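Local coordinates for type II secretion system protein L (Pseudomonas aeruginosa, PDB 6GHU), which helps assemble the type II secretion system in the inner membrane, linking the cytoplasmic energy-providing component to the rest of the machinery, at residues A[5-16]-A[50-58]; A[32-42]-A[66-77]. All blocks are in the same frame, centred on the assembly; numbering follows the deposited sequence. Where two conformers were deposited one is given.

In the fold
The periplasmic domain has a ferredoxin fold: a four-stranded antiparallel sheet, strand order 20-27, 32-39, 70-77, 59-67, with both helices on one face. Contact 1 packs the two helices against each other; contact 2 pairs the two central strands, 32-39 and 70-77. Their centres lie about 15 Å apart, on opposite sides of the chain's centre, and the hydrophobic core joins them: Ile13 CD1 is 3.5 Å from Leu35 CD2, and Leu5 CD2 is 3.6 Å from Ile77 CG2. The segments of the two contacts alternate along the chain, and strand 32-39 leads into helix 42-54. Helix 3-14 also faces the second subunit, where Leu6 packs on Leu6 of the neighbouring chain.

Contact 1: residues A[5-16]-A[50-58]; sequences LLGQAATVIGGE and SRLSESGLA
Val12 and Leu52, with CA atoms 6.2 Å apart, bring together helix segments 5-14 and 50-54, whose axes approach to 9.6 Å and run roughly antiparallel at 139°. This is the helix-helix layer of the ferredoxin fold, with residues 55-57 continuing the contact toward the start of the first helix. Val12 points toward the second helix. With CG1 anti to the backbone N (chi1 179°), that branch touches both Leu52 CD2, at 3.6 Å, and the CB of Arg51, while CG2 rests against CB and OG of Ser55. The same Leu52 CD2 also touches Ala9 and the CG1 of Ile13, and its other methyl, CD1, leans on Leu75 and Ile77 of the sheet. Leu57 fills the other end: its CD1 lies 4.0 Å from Ala9 CB, and CD2 comes alongside Leu5 CG. The extended Gln8 side chain crosses to the end of the opposite helix, where NE2 donates to Ser55 OG at 3.1 Å, an almost straight bond (161°) lying in the amide plane. Glu16, at the far end, stands beside the aliphatic part of Arg51 but makes its salt bridge with Arg47. Gly56, at positive phi, closes helix 42-54 with a Schellman motif. Leu57 N, part of that motif, and the Ser55 hydroxyl both bond Leu52 O: Leu57 N, at 3.1 Å, and Ser55 OG, at 2.7 Å, approach that oxygen from opposite faces of its carbonyl plane.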
loop_
_atom_site.group_PDB
_atom_site.type_symbol
_atom_site.label_atom_id
_atom_site.label_comp_id
_atom_site.label_asym_id
_atom_site.label_seq_id
_atom_site.Cartn_x
_atom_site.Cartn_y
_atom_site.Cartn_z
ATOM N N LEU A 5 -3.804 0.318 8.504
ATOM C CA LEU A 5 -4.415 -0.796 7.788
ATOM C C LEU A 5 -3.434 -1.379 6.781
ATOM O O LEU A 5 -3.129 -2.576 6.804
ATOM C CB LEU A 5 -5.696 -0.326 7.096
ATOM C CG LEU A 5 -6.570 -1.326 6.329
ATOM C CD1 LEU A 5 -7.957 -0.735 6.131
ATOM C CD2 LEU A 5 -5.986 -1.704 4.971
ATOM N N LEU A 6 -2.915 -0.530 5.892
ATOM C CA LEU A 6 -1.923 -0.980 4.923
ATOM C C LEU A 6 -0.674 -1.493 5.623
ATOM O O LEU A 6 -0.146 -2.558 5.280
ATOM C CB LEU A 6 -1.565 0.161 3.973
ATOM C CG LEU A 6 -2.057 0.013 2.536
ATOM C CD1 LEU A 6 -1.761 1.287 1.754
ATOM C CD2 LEU A 6 -1.413 -1.198 1.864
ATOM N N GLY A 7 -0.180 -0.740 6.603
ATOM C CA GLY A 7 0.998 -1.172 7.332
ATOM C C GLY A 7 0.800 -2.509 8.016
ATOM O O GLY A 7 1.681 -3.370 7.987
ATOM N N GLN A 8 -0.362 -2.706 8.640
ATOM C CA GLN A 8 -0.625 -3.978 9.300
ATOM C C GLN A 8 -0.743 -5.106 8.282
ATOM O O GLN A 8 -0.176 -6.185 8.480
ATOM C CB GLN A 8 -1.890 -3.873 10.151
ATOM C CG GLN A 8 -2.133 -5.087 11.026
ATOM C CD GLN A 8 -3.151 -4.817 12.111
ATOM O OE1 GLN A 8 -3.113 -3.776 12.768
ATOM N NE2 GLN A 8 -4.070 -5.754 12.307
ATOM N N ALA A 9 -1.453 -4.869 7.175
ATOM C CA ALA A 9 -1.570 -5.890 6.142
ATOM C C ALA A 9 -0.201 -6.285 5.600
ATOM O O ALA A 9 0.081 -7.472 5.408
ATOM C CB ALA A 9 -2.468 -5.394 5.013
ATOM N N ALA A 10 0.667 -5.305 5.354
ATOM C CA ALA A 10 1.999 -5.609 4.842
ATOM C C ALA A 10 2.765 -6.517 5.797
ATOM O O ALA A 10 3.522 -7.392 5.361
ATOM C CB ALA A 10 2.772 -4.316 4.604
ATOM N N THR A 11 2.595 -6.313 7.104
ATOM C CA THR A 11 3.269 -7.162 8.079
ATOM C C THR A 11 2.704 -8.576 8.055
ATOM O O THR A 11 3.457 -9.556 8.082
ATOM C CB THR A 11 3.140 -6.553 9.476
ATOM O OG1 THR A 11 3.863 -5.316 9.522
ATOM C CG2 THR A 11 3.693 -7.493 10.530
ATOM N N VAL A 12 1.379 -8.703 8.024
ATOM C CA VAL A 12 0.756 -10.023 8.002
ATOM C C VAL A 12 1.119 -10.755 6.717
ATOM O O VAL A 12 1.503 -11.932 6.736
ATOM C CB VAL A 12 -0.767 -9.893 8.171
ATOM C CG1 VAL A 12 -1.444 -11.253 8.119
ATOM C CG2 VAL A 12 -1.080 -9.206 9.486
ATOM N N ILE A 13 0.998 -10.072 5.577
ATOM C CA ILE A 13 1.339 -10.695 4.302
ATOM C C ILE A 13 2.804 -11.104 4.300
ATOM O O ILE A 13 3.172 -12.161 3.767
ATOM C CB ILE A 13 1.003 -9.741 3.143
ATOM C CG1 ILE A 13 -0.504 -9.475 3.113
ATOM C CG2 ILE A 13 1.453 -10.320 1.810
ATOM C CD1 ILE A 13 -0.908 -8.226 2.348
ATOM N N GLY A 14 3.657 -10.285 4.915
ATOM C CA GLY A 14 5.069 -10.606 5.025
ATOM C C GLY A 14 5.345 -11.880 5.793
ATOM O O GLY A 14 6.393 -12.498 5.589
ATOM N N GLY A 15 4.434 -12.281 6.680
ATOM C CA GLY A 15 4.554 -13.555 7.362
ATOM C C GLY A 15 4.222 -14.753 6.499
ATOM O O GLY A 15 4.419 -15.886 6.947
ATOM N N GLU A 16 3.710 -14.530 5.286
ATOM C CA GLU A 16 3.467 -15.596 4.318
ATOM C C GLU A 16 4.429 -15.427 3.150
ATOM O O GLU A 16 4.066 -14.846 2.117
ATOM C CB GLU A 16 2.016 -15.579 3.839
ATOM C CG GLU A 16 1.016 -16.023 4.895
ATOM C CD GLU A 16 1.070 -17.514 5.182
ATOM O OE1 GLU A 16 0.553 -17.932 6.241
ATOM O OE2 GLU A 16 1.628 -18.268 4.355
ATOM N N SER A 50 -7.139 -15.820 6.836
ATOM C CA SER A 50 -7.357 -16.066 8.257
ATOM C C SER A 50 -6.431 -15.216 9.115
ATOM O O SER A 50 -6.853 -14.671 10.140
ATOM C CB SER A 50 -7.149 -17.553 8.562
ATOM O OG SER A 50 -7.499 -17.850 9.899
ATOM N N ARG A 51 -5.167 -15.081 8.707
ATOM C CA ARG A 51 -4.216 -14.282 9.474
ATOM C C ARG A 51 -4.578 -12.800 9.445
ATOM O O ARG A 51 -4.449 -12.103 10.459
ATOM C CB ARG A 51 -2.802 -14.483 8.929
ATOM C CG ARG A 51 -2.243 -15.890 9.089
ATOM C CD ARG A 51 -2.242 -16.334 10.527
ATOM N NE ARG A 51 -1.484 -17.571 10.722
ATOM C CZ ARG A 51 -1.988 -18.797 10.605
ATOM N NH1 ARG A 51 -3.264 -18.977 10.282
ATOM N NH2 ARG A 51 -1.209 -19.852 10.810
ATOM N N LEU A 52 -5.001 -12.293 8.287
ATOM C CA LEU A 52 -5.408 -10.894 8.201
ATOM C C LEU A 52 -6.614 -10.626 9.086
ATOM O O LEU A 52 -6.668 -9.615 9.793
ATOM C CB LEU A 52 -5.720 -10.527 6.754
ATOM C CG LEU A 52 -4.518 -10.509 5.814
ATOM C CD1 LEU A 52 -4.986 -10.514 4.381
ATOM C CD2 LEU A 52 -3.645 -9.292 6.099
ATOM N N SER A 53 -7.592 -11.531 9.057
ATOM C CA SER A 53 -8.773 -11.385 9.900
ATOM C C SER A 53 -8.406 -11.495 11.373
ATOM O O SER A 53 -8.877 -10.704 12.196
ATOM C CB SER A 53 -9.809 -12.443 9.516
ATOM O OG SER A 53 -10.915 -12.425 10.398
ATOM N N GLU A 54 -7.562 -12.473 11.719
ATOM C CA GLU A 54 -7.096 -12.636 13.093
ATOM C C GLU A 54 -6.415 -11.372 13.605
ATOM O O GLU A 54 -6.503 -11.046 14.793
ATOM C CB GLU A 54 -6.139 -13.831 13.162
ATOM C CG GLU A 54 -5.123 -13.797 14.298
ATOM C CD GLU A 54 -4.105 -14.915 14.196
ATOM O OE1 GLU A 54 -2.888 -14.607 14.178
ATOM O OE2 GLU A 54 -4.522 -16.095 14.118
ATOM N N SER A 55 -5.703 -10.668 12.728
ATOM C CA SER A 55 -5.021 -9.451 13.156
ATOM C C SER A 55 -5.976 -8.289 13.371
ATOM O O SER A 55 -5.527 -7.220 13.797
ATOM C CB SER A 55 -3.967 -9.045 12.130
ATOM O OG SER A 55 -4.582 -8.467 10.992
ATOM N N GLY A 56 -7.262 -8.459 13.077
ATOM C CA GLY A 56 -8.238 -7.410 13.265
ATOM C C GLY A 56 -8.671 -6.698 12.001
ATOM O O GLY A 56 -9.458 -5.747 12.088
ATOM N N LEU A 57 -8.191 -7.123 10.836
ATOM C CA LEU A 57 -8.541 -6.480 9.579
ATOM C C LEU A 57 -9.791 -7.111 8.984
ATOM O O LEU A 57 -9.985 -8.330 9.052
ATOM C CB LEU A 57 -7.392 -6.589 8.577
ATOM C CG LEU A 57 -6.072 -5.938 8.984
ATOM C CD1 LEU A 57 -5.014 -6.238 7.943
ATOM C CD2 LEU A 57 -6.249 -4.442 9.156
ATOM N N ALA A 58 -10.642 -6.266 8.415
ATOM C CA ALA A 58 -11.723 -6.749 7.570
ATOM C C ALA A 58 -11.135 -7.179 6.236
ATOM O O ALA A 58 -10.389 -6.427 5.603
ATOM C CB ALA A 58 -12.774 -5.663 7.366
#

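Contact 2: residues A[32-42]-A[66-77]; sequences DVALQVRAPGF and RDGSTVSARLVI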
loop_
_atom_site.group_PDB
_atom_site.type_symbol
_atom_site.label_atom_id
_atom_site.label_comp_id
_atom_site.label_asym_id
_atom_site.label_seq_id
_atom_site.Cartn_x
_atom_site.Cartn_y
_atom_site.Cartn_z
ATOM N N ASP A 32 -11.426 1.104 0.392
ATOM C CA ASP A 32 -10.777 -0.118 0.840
ATOM C C ASP A 32 -9.513 -0.325 0.020
ATOM O O ASP A 32 -9.195 0.457 -0.878
ATOM C CB ASP A 32 -11.719 -1.324 0.732
ATOM C CG ASP A 32 -12.318 -1.478 -0.652
ATOM O OD1 ASP A 32 -13.557 -1.601 -0.756
ATOM O OD2 ASP A 32 -11.551 -1.467 -1.637
ATOM N N VAL A 33 -8.791 -1.397 0.335
ATOM C CA VAL A 33 -7.519 -1.714 -0.305
ATOM C C VAL A 33 -7.688 -3.037 -1.043
ATOM O O VAL A 33 -8.070 -4.045 -0.434
ATOM C CB VAL A 33 -6.375 -1.794 0.720
ATOM C CG1 VAL A 33 -5.045 -2.077 0.028
ATOM C CG2 VAL A 33 -6.294 -0.502 1.533
ATOM N N ALA A 34 -7.399 -3.036 -2.344
ATOM C CA ALA A 34 -7.504 -4.229 -3.176
ATOM C C ALA A 34 -6.117 -4.727 -3.560
ATOM O O ALA A 34 -5.243 -3.938 -3.935
ATOM C CB ALA A 34 -8.316 -3.961 -4.444
ATOM N N LEU A 35 -5.931 -6.043 -3.482
ATOM C CA LEU A 35 -4.646 -6.689 -3.709
ATOM C C LEU A 35 -4.823 -7.864 -4.657
ATOM O O LEU A 35 -5.673 -8.731 -4.423
ATOM C CB LEU A 35 -4.029 -7.196 -2.395
ATOM C CG LEU A 35 -3.574 -6.193 -1.335
ATOM C CD1 LEU A 35 -4.741 -5.734 -0.480
ATOM C CD2 LEU A 35 -2.481 -6.809 -0.469
ATOM N N GLN A 36 -4.019 -7.894 -5.717
ATOM C CA GLN A 36 -3.891 -9.068 -6.574
ATOM C C GLN A 36 -2.706 -9.888 -6.079
ATOM O O GLN A 36 -1.563 -9.419 -6.128
ATOM C CB GLN A 36 -3.683 -8.663 -8.031
ATOM C CG GLN A 36 -4.846 -7.914 -8.650
ATOM C CD GLN A 36 -5.997 -8.818 -9.000
ATOM O OE1 GLN A 36 -5.893 -10.045 -8.915
ATOM N NE2 GLN A 36 -7.110 -8.219 -9.409
ATOM N N VAL A 37 -2.974 -11.103 -5.604
ATOM C CA VAL A 37 -1.946 -11.935 -4.996
ATOM C C VAL A 37 -1.834 -13.247 -5.759
ATOM O O VAL A 37 -2.763 -13.692 -6.436
ATOM C CB VAL A 37 -2.221 -12.207 -3.500
ATOM C CG1 VAL A 37 -2.261 -10.906 -2.714
ATOM C CG2 VAL A 37 -3.525 -12.982 -3.313
ATOM N N ARG A 38 -0.663 -13.863 -5.640
ATOM C CA ARG A 38 -0.444 -15.226 -6.091
ATOM C C ARG A 38 0.194 -16.014 -4.957
ATOM O O ARG A 38 0.900 -15.456 -4.113
ATOM C CB ARG A 38 0.442 -15.279 -7.349
ATOM C CG ARG A 38 -0.262 -14.802 -8.605
ATOM C CD ARG A 38 0.482 -15.225 -9.863
ATOM N NE ARG A 38 -0.399 -15.270 -11.033
ATOM C CZ ARG A 38 -0.632 -14.246 -11.853
ATOM N NH1 ARG A 38 -0.053 -13.068 -11.651
ATOM N NH2 ARG A 38 -1.453 -14.402 -12.886
ATOM N N ALA A 39 -0.072 -17.316 -4.936
ATOM C CA ALA A 39 0.482 -18.202 -3.924
ATOM C C ALA A 39 0.589 -19.594 -4.527
ATOM O O ALA A 39 -0.042 -19.880 -5.550
ATOM C CB ALA A 39 -0.389 -18.218 -2.659
ATOM N N PRO A 40 1.389 -20.478 -3.928
ATOM C CA PRO A 40 1.498 -21.831 -4.494
ATOM C C PRO A 40 0.179 -22.588 -4.521
ATOM O O PRO A 40 -0.007 -23.448 -5.386
ATOM C CB PRO A 40 2.532 -22.519 -3.588
ATOM C CG PRO A 40 2.681 -21.644 -2.392
ATOM C CD PRO A 40 2.350 -20.258 -2.834
ATOM N N GLY A 41 -0.741 -22.298 -3.605
ATOM C CA GLY A 41 -1.970 -23.068 -3.538
ATOM C C GLY A 41 -3.030 -22.345 -2.741
ATOM O O GLY A 41 -2.767 -21.353 -2.058
ATOM N N PHE A 42 -4.251 -22.877 -2.829
ATOM C CA PHE A 42 -5.393 -22.231 -2.196
ATOM C C PHE A 42 -5.254 -22.205 -0.678
ATOM O O PHE A 42 -5.715 -21.257 -0.032
ATOM C CB PHE A 42 -6.690 -22.943 -2.606
ATOM C CG PHE A 42 -6.884 -23.044 -4.095
ATOM C CD1 PHE A 42 -6.766 -24.266 -4.741
ATOM C CD2 PHE A 42 -7.167 -21.922 -4.851
ATOM C CE1 PHE A 42 -6.939 -24.365 -6.109
ATOM C CE2 PHE A 42 -7.338 -22.013 -6.228
ATOM C CZ PHE A 42 -7.227 -23.234 -6.854
ATOM N N ARG A 66 -6.130 -21.612 -10.428
ATOM C CA ARG A 66 -4.758 -22.042 -10.654
ATOM C C ARG A 66 -4.366 -21.857 -12.113
ATOM O O ARG A 66 -5.163 -22.114 -13.019
ATOM C CB ARG A 66 -4.560 -23.507 -10.266
ATOM C CG ARG A 66 -3.171 -24.009 -10.610
ATOM C CD ARG A 66 -2.892 -25.361 -10.020
ATOM N NE ARG A 66 -2.871 -25.356 -8.562
ATOM C CZ ARG A 66 -1.870 -24.888 -7.827
ATOM N NH1 ARG A 66 -0.806 -24.336 -8.405
ATOM N NH2 ARG A 66 -1.942 -24.964 -6.507
ATOM N N ASP A 67 -3.126 -21.416 -12.325
ATOM C CA ASP A 67 -2.499 -21.393 -13.644
ATOM C C ASP A 67 -1.046 -21.804 -13.455
ATOM O O ASP A 67 -0.253 -21.047 -12.886
ATOM C CB ASP A 67 -2.597 -20.013 -14.297
ATOM C CG ASP A 67 -3.935 -19.779 -14.974
ATOM O OD1 ASP A 67 -4.286 -20.553 -15.894
ATOM O OD2 ASP A 67 -4.640 -18.821 -14.583
ATOM N N GLY A 68 -0.706 -23.003 -13.905
ATOM C CA GLY A 68 0.655 -23.487 -13.724
ATOM C C GLY A 68 0.951 -23.752 -12.260
ATOM O O GLY A 68 0.201 -24.446 -11.563
ATOM N N SER A 69 2.051 -23.178 -11.778
ATOM C CA SER A 69 2.548 -23.450 -10.438
ATOM C C SER A 69 1.865 -22.634 -9.347
ATOM O O SER A 69 2.094 -22.917 -8.166
ATOM C CB SER A 69 4.052 -23.181 -10.385
ATOM O OG SER A 69 4.740 -24.009 -11.306
ATOM N N THR A 70 1.047 -21.640 -9.692
ATOM C CA THR A 70 0.479 -20.738 -8.698
ATOM C C THR A 70 -1.030 -20.616 -8.873
ATOM O O THR A 70 -1.587 -20.925 -9.929
ATOM C CB THR A 70 1.119 -19.336 -8.774
ATOM O OG1 THR A 70 0.957 -18.793 -10.089
ATOM C CG2 THR A 70 2.598 -19.398 -8.445
ATOM N N VAL A 71 -1.684 -20.192 -7.794
ATOM C CA VAL A 71 -3.066 -19.730 -7.825
ATOM C C VAL A 71 -3.053 -18.215 -7.638
ATOM O O VAL A 71 -2.098 -17.634 -7.115
ATOM C CB VAL A 71 -3.937 -20.418 -6.749
ATOM C CG1 VAL A 71 -3.856 -21.936 -6.890
ATOM C CG2 VAL A 71 -3.500 -20.014 -5.349
ATOM N N SER A 72 -4.131 -17.568 -8.079
ATOM C CA SER A 72 -4.241 -16.118 -8.013
ATOM C C SER A 72 -5.639 -15.746 -7.556
ATOM O O SER A 72 -6.608 -16.461 -7.825
ATOM C CB SER A 72 -3.949 -15.454 -9.361
ATOM O OG SER A 72 -4.931 -15.805 -10.313
ATOM N N ALA A 73 -5.728 -14.621 -6.856
ATOM C CA ALA A 73 -6.992 -14.141 -6.321
ATOM C C ALA A 73 -6.854 -12.659 -6.021
ATOM O O ALA A 73 -5.754 -12.098 -6.034
ATOM C CB ALA A 73 -7.394 -14.913 -5.064
ATOM N N ARG A 74 -7.990 -12.030 -5.753
ATOM C CA ARG A 74 -8.049 -10.634 -5.350
ATOM C C ARG A 74 -8.432 -10.562 -3.880
ATOM O O ARG A 74 -9.421 -11.174 -3.463
ATOM C CB ARG A 74 -9.055 -9.870 -6.215
ATOM C CG ARG A 74 -9.081 -8.371 -5.997
ATOM C CD ARG A 74 -9.845 -7.697 -7.134
ATOM N NE ARG A 74 -9.985 -6.258 -6.946
ATOM C CZ ARG A 74 -10.973 -5.684 -6.270
ATOM N NH1 ARG A 74 -11.912 -6.423 -5.693
ATOM N NH2 ARG A 74 -11.021 -4.365 -6.172
ATOM N N LEU A 75 -7.634 -9.841 -3.098
ATOM C CA LEU A 75 -7.912 -9.589 -1.688
ATOM C C LEU A 75 -8.399 -8.158 -1.522
ATOM O O LEU A 75 -7.806 -7.231 -2.082
ATOM C CB LEU A 75 -6.663 -9.795 -0.828
ATOM C CG LEU A 75 -6.376 -11.138 -0.169
ATOM C CD1 LEU A 75 -5.057 -11.043 0.581
ATOM C CD2 LEU A 75 -7.484 -11.531 0.774
ATOM N N VAL A 76 -9.472 -7.980 -0.759
ATOM C CA VAL A 76 -9.981 -6.660 -0.397
ATOM C C VAL A 76 -9.848 -6.517 1.114
ATOM O O VAL A 76 -10.377 -7.345 1.867
ATOM C CB VAL A 76 -11.439 -6.465 -0.841
ATOM C CG1 VAL A 76 -11.984 -5.125 -0.348
ATOM C CG2 VAL A 76 -11.551 -6.555 -2.357
ATOM N N ILE A 77 -9.142 -5.477 1.554
ATOM C CA ILE A 77 -8.912 -5.217 2.971
ATOM C C ILE A 77 -9.486 -3.849 3.314
ATOM O O ILE A 77 -9.245 -2.872 2.596
ATOM C CB ILE A 77 -7.416 -5.275 3.327
ATOM C CG1 ILE A 77 -6.825 -6.615 2.887
ATOM C CG2 ILE A 77 -7.233 -5.062 4.826
ATOM C CD1 ILE A 77 -5.329 -6.727 3.081
HETATM O O HOH W 1 -7.957 -5.748 -8.682
HETATM O O HOH W 2 -1.552 -17.724 -11.213
#
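Val33 pairs with Ile77 and Ala39 with Val71 at the two ends of an antiparallel ladder between strands 32-39 and 70-77, whose axes approach to 4.5 Å. The hydrogen-bonded pairs Val33-Ile77, Leu35-Leu75, Val37-Ala73 and Ala39-Val71 each exchange two backbone bonds, so all eight N-H groups and all eight carbonyls of these residues are satisfied across the ladder. Past its end, Pro40 O takes Arg66 NH2 on a lone pair at 2.7 Å, with a weaker second bond from NH1; the guanidinium thus meets this oxygen edge-on, and NH1 also makes a weak bond to Gly68 O in the type II' turn 67-70. Val71 CG1 lies over one face of that guanidinium, toward its rim, and makes a CH-pi contact with the Phe42 ring, 3.7 Å from its centroid. On the face of Gln36, Arg38, Ser72 and Arg74, two waters bridge side chains. Water 1 accepts from Gln36 NE2 and Arg74 NE, each at 2.7 Å. Arg74, extended from CG to NE, carries its guanidinium over Ala34 CB, which lies 3.2 Å from NH2. Water 2 accepts from Arg38 NE, in the guanidinium plane, and is hydrogen-bonded to Thr70 OG1. Asp32 brushes Val76 CG1 but gives OD2 to a salt bridge with Arg30. On the opposite, apolar face, Leu35 CD1 meets Ile77 CD1 at 3.7 Å. Both helices cover that face: Leu45 of helix 42-54 rests on Val37, Val71 and Ala73, and Ala9 of helix 3-14 on Ile77, while strand 20-27 bonds the backbones of Ala34, Gln36 and Arg38, and strand 59-67 that of Ser72.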